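Long-range contact in glycoside hydrolase family 88 protein (Bacteroides vulgatus, PDB 4Q88), which is of unsettled function but is probably a hydrolase of glycoside hydrolase family 88, likely acting on glycosides: residues A276-N287 and A346-F357. Sequence-based numbering, arbitrary orientation.
Sequences ALFTYGFLWGIN and AFLLAACERVRF
The ring of F357 takes L283 CD2 over one face in a CH-pi contact, the methyl 4.0 Å from the ring centroid, while I286 CG2 meets CE1 at the edge, in plane, and N287 OD1 lies near the ring plane. L349 CD1 lies over one face of the Y280 ring, and CD1 of that ring rests 3.7 Å from L349 CB. The edge of the W284 indole faces E353 OE2. E353 is the polar knob: CG, roughly anti to the backbone N (chi1 -152°), packs on L283 CB and by W284 N, and the bend at chi2 takes the carboxylate to Y280, W284 and N287. N287 ND2 gives a nearly straight bond to E353 OE1 (2.9 Å, 173°), arriving on the anti side and out of the carboxylate plane, and a more bent one to E353 O (3.3 Å); both acceptors lie in its amide plane. E353 O also accepts from F357 N, on the opposite face of its plane. A water accepts from Y280 OH and donates to E353 OE2. A leucine in place of N287 would probably leave E353 OE1 and E353 O without the amide donor, and the carboxylate freer to turn. L283 is the apolar counterpart, a knob among A350, E353, R354 and F357; the R354 guanidinium pairs with E301 and E11. A350 CB packs on A276 O (3.6 Å), consistent with the close approach of the axes of 276-287 and 346-357, 7.8 Å at 26°. These two helices, consistent with the family's (alpha/alpha)6 barrel, thus combine knobs-into-holes packing with a buried carboxylate whose charge is probably eased by the N287 amide and a water that Y280 OH holds.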
loop_
_atom_site.group_PDB
_atom_site.type_symbol
_atom_site.label_atom_id
_atom_site.label_comp_id
_atom_site.label_asym_id
_atom_site.label_seq_id
_atom_site.Cartn_x
_atom_site.Cartn_y
_atom_site.Cartn_z
ATOM N N ALA A 276 -8.328 0.197 -5.692
ATOM C CA ALA A 276 -7.270 -0.654 -6.310
ATOM C C ALA A 276 -6.539 -1.458 -5.235
ATOM O O ALA A 276 -6.241 -2.649 -5.416
ATOM C CB ALA A 276 -6.275 0.221 -7.073
ATOM N N LEU A 277 -6.272 -0.823 -4.102
ATOM C CA LEU A 277 -5.642 -1.522 -2.969
ATOM C C LEU A 277 -6.506 -2.658 -2.445
ATOM O O LEU A 277 -6.006 -3.778 -2.169
ATOM C CB LEU A 277 -5.279 -0.562 -1.867
ATOM C CG LEU A 277 -4.178 0.455 -2.278
ATOM C CD1 LEU A 277 -4.251 1.630 -1.335
ATOM C CD2 LEU A 277 -2.823 -0.200 -2.269
ATOM N N PHE A 278 -7.797 -2.396 -2.324
ATOM C CA PHE A 278 -8.725 -3.466 -1.900
ATOM C C PHE A 278 -8.735 -4.607 -2.922
ATOM O O PHE A 278 -8.730 -5.776 -2.567
ATOM C CB PHE A 278 -10.131 -2.957 -1.738
ATOM C CG PHE A 278 -10.318 -1.949 -0.593
ATOM C CD1 PHE A 278 -9.743 -2.159 0.637
ATOM C CD2 PHE A 278 -11.130 -0.860 -0.769
ATOM C CE1 PHE A 278 -9.968 -1.300 1.696
ATOM C CE2 PHE A 278 -11.326 0.044 0.265
ATOM C CZ PHE A 278 -10.728 -0.164 1.502
ATOM N N THR A 279 -8.790 -4.258 -4.211
ATOM C CA THR A 279 -8.871 -5.273 -5.246
ATOM C C THR A 279 -7.632 -6.168 -5.187
ATOM O O THR A 279 -7.733 -7.403 -5.365
ATOM C CB THR A 279 -9.051 -4.603 -6.630
ATOM O OG1 THR A 279 -10.247 -3.804 -6.601
ATOM C CG2 THR A 279 -9.159 -5.640 -7.724
ATOM N N TYR A 280 -6.451 -5.541 -5.053
ATOM C CA TYR A 280 -5.219 -6.296 -4.867
ATOM C C TYR A 280 -5.341 -7.261 -3.733
ATOM O O TYR A 280 -5.029 -8.481 -3.840
ATOM C CB TYR A 280 -4.006 -5.354 -4.636
ATOM C CG TYR A 280 -2.765 -6.103 -4.195
ATOM C CD1 TYR A 280 -2.112 -6.994 -5.073
ATOM C CD2 TYR A 280 -2.287 -6.008 -2.892
ATOM C CE1 TYR A 280 -0.996 -7.727 -4.649
ATOM C CE2 TYR A 280 -1.158 -6.763 -2.476
ATOM C CZ TYR A 280 -0.524 -7.588 -3.354
ATOM O OH TYR A 280 0.559 -8.317 -2.943
ATOM N N GLY A 281 -5.812 -6.772 -2.600
ATOM C CA GLY A 281 -5.881 -7.610 -1.416
ATOM C C GLY A 281 -6.849 -8.783 -1.588
ATOM O O GLY A 281 -6.525 -9.930 -1.191
ATOM N N PHE A 282 -7.991 -8.537 -2.224
ATOM C CA PHE A 282 -8.985 -9.597 -2.403
ATOM C C PHE A 282 -8.437 -10.656 -3.390
ATOM O O PHE A 282 -8.515 -11.837 -3.149
ATOM C CB PHE A 282 -10.283 -9.022 -2.961
ATOM C CG PHE A 282 -11.145 -8.314 -1.925
ATOM C CD1 PHE A 282 -11.688 -9.021 -0.901
ATOM C CD2 PHE A 282 -11.466 -6.991 -2.051
ATOM C CE1 PHE A 282 -12.521 -8.433 0.030
ATOM C CE2 PHE A 282 -12.331 -6.401 -1.138
ATOM C CZ PHE A 282 -12.825 -7.114 -0.086
ATOM N N LEU A 283 -7.858 -10.189 -4.489
ATOM C CA LEU A 283 -7.299 -11.129 -5.493
ATOM C C LEU A 283 -6.178 -11.967 -4.844
ATOM O O LEU A 283 -6.142 -13.193 -5.021
ATOM C CB LEU A 283 -6.808 -10.360 -6.701
ATOM C CG LEU A 283 -7.877 -9.768 -7.609
ATOM C CD1 LEU A 283 -7.199 -8.742 -8.509
ATOM C CD2 LEU A 283 -8.620 -10.860 -8.401
ATOM N N TRP A 284 -5.256 -11.323 -4.121
ATOM C CA TRP A 284 -4.152 -12.036 -3.438
ATOM C C TRP A 284 -4.714 -13.099 -2.464
ATOM O O TRP A 284 -4.288 -14.287 -2.450
ATOM C CB TRP A 284 -3.189 -11.064 -2.707
ATOM C CG TRP A 284 -2.074 -11.818 -2.126
ATOM C CD1 TRP A 284 -0.933 -12.193 -2.765
ATOM C CD2 TRP A 284 -2.027 -12.409 -0.829
ATOM N NE1 TRP A 284 -0.146 -12.941 -1.927
ATOM C CE2 TRP A 284 -0.830 -13.151 -0.760
ATOM C CE3 TRP A 284 -2.926 -12.460 0.255
ATOM C CZ2 TRP A 284 -0.468 -13.874 0.373
ATOM C CZ3 TRP A 284 -2.538 -13.178 1.402
ATOM C CH2 TRP A 284 -1.347 -13.878 1.426
ATOM N N GLY A 285 -5.684 -12.665 -1.659
ATOM C CA GLY A 285 -6.344 -13.556 -0.695
ATOM C C GLY A 285 -7.009 -14.773 -1.328
ATOM O O GLY A 285 -6.885 -15.871 -0.818
ATOM N N ILE A 286 -7.662 -14.593 -2.452
ATOM C CA ILE A 286 -8.318 -15.700 -3.142
ATOM C C ILE A 286 -7.222 -16.589 -3.747
ATOM O O ILE A 286 -7.241 -17.817 -3.581
ATOM C CB ILE A 286 -9.265 -15.165 -4.242
ATOM C CG1 ILE A 286 -10.479 -14.418 -3.635
ATOM C CG2 ILE A 286 -9.732 -16.312 -5.147
ATOM C CD1 ILE A 286 -11.293 -13.693 -4.711
ATOM N N ASN A 287 -6.235 -15.958 -4.402
ATOM C CA ASN A 287 -5.143 -16.705 -5.057
ATOM C C ASN A 287 -4.315 -17.518 -4.079
ATOM O O ASN A 287 -3.700 -18.543 -4.465
ATOM C CB ASN A 287 -4.226 -15.728 -5.787
ATOM C CG ASN A 287 -4.858 -15.168 -7.028
ATOM O OD1 ASN A 287 -5.853 -15.699 -7.511
ATOM N ND2 ASN A 287 -4.317 -14.066 -7.527
ATOM N N ALA A 346 -0.788 1.436 -7.047
ATOM C CA ALA A 346 -1.906 0.620 -6.569
ATOM C C ALA A 346 -2.661 -0.120 -7.677
ATOM O O ALA A 346 -2.922 -1.339 -7.559
ATOM C CB ALA A 346 -2.851 1.471 -5.753
ATOM N N PHE A 347 -2.953 0.584 -8.782
ATOM C CA PHE A 347 -3.548 -0.023 -9.958
ATOM C C PHE A 347 -2.726 -1.214 -10.493
ATOM O O PHE A 347 -3.261 -2.283 -10.703
ATOM C CB PHE A 347 -3.768 1.007 -11.043
ATOM C CG PHE A 347 -4.430 0.457 -12.290
ATOM C CD1 PHE A 347 -3.683 -0.197 -13.256
ATOM C CD2 PHE A 347 -5.797 0.560 -12.469
ATOM C CE1 PHE A 347 -4.310 -0.723 -14.410
ATOM C CE2 PHE A 347 -6.412 0.061 -13.607
ATOM C CZ PHE A 347 -5.677 -0.583 -14.546
ATOM N N LEU A 348 -1.424 -1.026 -10.592
ATOM C CA LEU A 348 -0.537 -2.120 -11.049
ATOM C C LEU A 348 -0.532 -3.324 -10.124
ATOM O O LEU A 348 -0.493 -4.470 -10.605
ATOM C CB LEU A 348 0.886 -1.607 -11.306
ATOM C CG LEU A 348 1.033 -0.590 -12.421
ATOM C CD1 LEU A 348 2.411 0.042 -12.325
ATOM C CD2 LEU A 348 0.839 -1.194 -13.773
ATOM N N LEU A 349 -0.581 -3.125 -8.804
ATOM C CA LEU A 349 -0.682 -4.266 -7.899
ATOM C C LEU A 349 -1.941 -5.060 -8.250
ATOM O O LEU A 349 -1.897 -6.288 -8.425
ATOM C CB LEU A 349 -0.754 -3.798 -6.412
ATOM C CG LEU A 349 0.443 -3.067 -5.791
ATOM C CD1 LEU A 349 0.103 -2.631 -4.348
ATOM C CD2 LEU A 349 1.661 -3.957 -5.798
ATOM N N ALA A 350 -3.074 -4.356 -8.385
ATOM C CA ALA A 350 -4.357 -5.024 -8.663
ATOM C C ALA A 350 -4.292 -5.761 -10.007
ATOM O O ALA A 350 -4.712 -6.916 -10.108
ATOM C CB ALA A 350 -5.506 -4.009 -8.700
ATOM N N ALA A 351 -3.761 -5.079 -11.015
ATOM C CA ALA A 351 -3.694 -5.630 -12.374
ATOM C C ALA A 351 -2.796 -6.884 -12.402
ATOM O O ALA A 351 -3.189 -7.914 -12.995
ATOM C CB ALA A 351 -3.195 -4.593 -13.376
ATOM N N CYS A 352 -1.640 -6.817 -11.737
ATOM C CA CYS A 352 -0.725 -7.989 -11.700
ATOM C C CYS A 352 -1.410 -9.184 -11.035
ATOM O O CYS A 352 -1.357 -10.342 -11.531
ATOM C CB CYS A 352 0.563 -7.675 -10.982
ATOM S SG CYS A 352 1.639 -6.571 -11.878
ATOM N N GLU A 353 -2.040 -8.933 -9.895
ATOM C CA GLU A 353 -2.731 -10.009 -9.202
ATOM C C GLU A 353 -3.930 -10.559 -9.990
ATOM O O GLU A 353 -4.268 -11.737 -9.838
ATOM C CB GLU A 353 -3.129 -9.572 -7.775
ATOM C CG GLU A 353 -3.225 -10.723 -6.768
ATOM C CD GLU A 353 -1.953 -11.547 -6.509
ATOM O OE1 GLU A 353 -2.110 -12.742 -6.258
ATOM O OE2 GLU A 353 -0.811 -11.034 -6.503
ATOM N N ARG A 354 -4.565 -9.720 -10.802
ATOM C CA ARG A 354 -5.621 -10.165 -11.679
ATOM C C ARG A 354 -5.111 -11.185 -12.721
ATOM O O ARG A 354 -5.786 -12.175 -12.992
ATOM C CB ARG A 354 -6.251 -9.008 -12.398
ATOM C CG ARG A 354 -7.431 -9.364 -13.296
ATOM C CD ARG A 354 -8.610 -9.916 -12.500
ATOM N NE ARG A 354 -9.739 -10.122 -13.397
ATOM C CZ ARG A 354 -10.934 -10.585 -13.073
ATOM N NH1 ARG A 354 -11.275 -10.910 -11.836
ATOM N NH2 ARG A 354 -11.813 -10.698 -14.038
ATOM N N VAL A 355 -3.928 -10.932 -13.268
ATOM C CA VAL A 355 -3.288 -11.910 -14.179
ATOM C C VAL A 355 -3.119 -13.236 -13.443
ATOM O O VAL A 355 -3.474 -14.306 -13.983
ATOM C CB VAL A 355 -1.926 -11.404 -14.707
ATOM C CG1 VAL A 355 -1.229 -12.516 -15.509
ATOM C CG2 VAL A 355 -2.116 -10.185 -15.546
ATOM N N ARG A 356 -2.635 -13.207 -12.190
ATOM C CA ARG A 356 -2.437 -14.413 -11.449
ATOM C C ARG A 356 -3.752 -15.120 -11.146
ATOM O O ARG A 356 -3.809 -16.322 -11.071
ATOM C CB ARG A 356 -1.609 -14.192 -10.183
ATOM C CG ARG A 356 -0.284 -13.480 -10.392
ATOM C CD ARG A 356 0.539 -13.509 -9.113
ATOM N NE ARG A 356 1.834 -12.829 -9.267
ATOM C CZ ARG A 356 2.911 -13.368 -9.850
ATOM N NH1 ARG A 356 2.853 -14.610 -10.299
ATOM N NH2 ARG A 356 4.054 -12.676 -9.963
ATOM N N PHE A 357 -4.824 -14.373 -10.965
ATOM C CA PHE A 357 -6.160 -14.955 -10.723
ATOM C C PHE A 357 -6.727 -15.641 -11.983
ATOM O O PHE A 357 -7.519 -16.556 -11.864
ATOM C CB PHE A 357 -7.058 -13.777 -10.241
ATOM C CG PHE A 357 -8.503 -14.094 -10.077
ATOM C CD1 PHE A 357 -9.000 -14.514 -8.841
ATOM C CD2 PHE A 357 -9.393 -13.914 -11.123
ATOM C CE1 PHE A 357 -10.353 -14.783 -8.669
ATOM C CE2 PHE A 357 -10.744 -14.199 -10.964
ATOM C CZ PHE A 357 -11.229 -14.615 -9.731
HETATM O O HOH W 1 1.422 -10.191 -4.853
#